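Local coordinates for serine racemase (Enterococcus faecalis, PDB 4ECL), which belongs to the alanine racemase family, being the cytoplasmic racemase part of VanTG, which combines a TIM-barrel domain with a mostly beta domain, at residues L280-G283 and Y284-F288. Residues are numbered along the deposited sequence; the frame is centred on the assembly and turned at random.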
loop_
_atom_site.group_PDB
_atom_site.type_symbol
_atom_site.label_atom_id
_atom_site.label_comp_id
_atom_site.label_asym_id
_atom_site.label_seq_id
_atom_site.Cartn_x
_atom_site.Cartn_y
_atom_site.Cartn_z
ATOM N N LEU A 280 -11.683 -10.394 11.687
ATOM C CA LEU A 280 -11.299 -8.984 11.678
ATOM C C LEU A 280 -11.431 -8.408 10.270
ATOM O O LEU A 280 -10.998 -9.022 9.296
ATOM C CB LEU A 280 -9.856 -8.827 12.149
ATOM C CG LEU A 280 -9.536 -9.263 13.582
ATOM C CD1 LEU A 280 -8.059 -9.083 13.876
ATOM C CD2 LEU A 280 -10.376 -8.485 14.588
ATOM N N PRO A 281 -12.017 -7.216 10.160
ATOM C CA PRO A 281 -12.284 -6.569 8.876
ATOM C C PRO A 281 -11.071 -5.773 8.436
ATOM O O PRO A 281 -11.169 -4.580 8.154
ATOM C CB PRO A 281 -13.434 -5.632 9.216
ATOM C CG PRO A 281 -13.120 -5.209 10.633
ATOM C CD PRO A 281 -12.469 -6.395 11.293
ATOM N N ILE A 282 -9.917 -6.430 8.421
ATOM C CA ILE A 282 -8.708 -5.835 7.884
ATOM C C ILE A 282 -7.961 -6.874 7.063
ATOM O O ILE A 282 -7.855 -8.038 7.461
ATOM C CB ILE A 282 -7.790 -5.275 8.981
ATOM C CG1 ILE A 282 -6.604 -4.533 8.359
ATOM C CG2 ILE A 282 -7.277 -6.383 9.895
ATOM C CD1 ILE A 282 -5.658 -3.943 9.437
ATOM N N GLY A 283 -7.466 -6.457 5.902
ATOM C CA GLY A 283 -6.753 -7.364 5.024
ATOM C C GLY A 283 -5.511 -6.748 4.409
ATOM O O GLY A 283 -5.037 -5.692 4.854
ATOM N N TYR A 284 -4.977 -7.392 3.371
ATOM C CA TYR A 284 -3.728 -6.901 2.789
ATOM C C TYR A 284 -3.910 -5.585 2.029
ATOM O O TYR A 284 -3.002 -4.773 1.986
ATOM C CB TYR A 284 -2.985 -7.974 1.984
ATOM C CG TYR A 284 -3.781 -8.662 0.889
ATOM C CD1 TYR A 284 -4.085 -8.005 -0.300
ATOM C CD2 TYR A 284 -4.180 -9.985 1.025
ATOM C CE1 TYR A 284 -4.797 -8.640 -1.311
ATOM C CE2 TYR A 284 -4.890 -10.633 0.018
ATOM C CZ TYR A 284 -5.196 -9.954 -1.144
ATOM O OH TYR A 284 -5.900 -10.587 -2.131
ATOM N N ALA A 285 -5.099 -5.337 1.486
ATOM C CA ALA A 285 -5.358 -4.042 0.850
ATOM C C ALA A 285 -5.266 -2.890 1.846
ATOM O O ALA A 285 -5.064 -1.741 1.462
ATOM C CB ALA A 285 -6.701 -4.029 0.160
ATOM N N ASP A 286 -5.397 -3.196 3.129
ATOM C CA ASP A 286 -5.258 -2.171 4.158
ATOM C C ASP A 286 -3.789 -2.030 4.544
ATOM O O ASP A 286 -3.441 -1.242 5.416
ATOM C CB ASP A 286 -6.105 -2.510 5.394
ATOM C CG ASP A 286 -7.583 -2.550 5.094
ATOM O OD1 ASP A 286 -8.194 -1.465 4.951
ATOM O OD2 ASP A 286 -8.141 -3.668 5.021
ATOM N N GLY A 287 -2.925 -2.800 3.890
ATOM C CA GLY A 287 -1.500 -2.712 4.146
ATOM C C GLY A 287 -1.007 -3.658 5.215
ATOM O O GLY A 287 0.118 -3.539 5.688
ATOM N N PHE A 288 -1.845 -4.594 5.629
ATOM C CA PHE A 288 -1.377 -5.625 6.540
ATOM C C PHE A 288 -0.909 -6.796 5.673
ATOM O O PHE A 288 -1.720 -7.509 5.094
ATOM C CB PHE A 288 -2.490 -6.018 7.518
ATOM C CG PHE A 288 -2.008 -6.795 8.715
ATOM C CD1 PHE A 288 -1.222 -6.189 9.683
ATOM C CD2 PHE A 288 -2.355 -8.133 8.875
ATOM C CE1 PHE A 288 -0.779 -6.900 10.781
ATOM C CE2 PHE A 288 -1.924 -8.854 9.969
ATOM C CZ PHE A 288 -1.128 -8.236 10.926
#
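Asp-286 reaches back round the turn to the chain three residues before it, where its OD2 accepts the N-H of Gly-283 at 3.0 Å. The bond is nearly straight (171°) and uses the lone pair turned away from OD1. With chi1 at -63°, the carboxylate of Asp-286 is folded back beside its own backbone N, which brings OD2 to the amide of Gly-283. The same oxygen forms salt bridges with Arg-6 and Arg-367, so an aspartate suits this buried place: one short side chain ties a backbone amide to two positive charges. The return bond runs from Asp-286 N to Gly-283 O, 3.1 Å long, with the donor well above the carbonyl plane. That carbonyl also receives a weak bond from Phe-288 N at 3.5 Å. Together these bonds pin both the N-H and the C=O of Gly-283 to the residues that follow it, the 3-10 turn 284-286 and Phe-288, in the loop that leaves strand 275-280 of the beta domain. Gly-287 ends the turn, its N bonded to Tyr-284 O at 2.7 Å; at its phi of 91° a CB would press against the carbonyl O of Asp-286, so a residue without one fits here. Ala-285 packs on Ala-39 of the second subunit, and Tyr-284 lies against Asn-358 of that subunit. Packing begins where CG1 of Ile-282 lies 3.6 Å from CB, the methylene carbon, of Asp-286, the two side chains crossing at a slant. Ile-282 is extended, and its CD1 comes within 4.2 Å of Phe-288 CB. Beyond CB the ring of Phe-288 departs from residues 280-283, and both buried hydrocarbon side chains suit their place by resting on Leu-247 of strand 245-257.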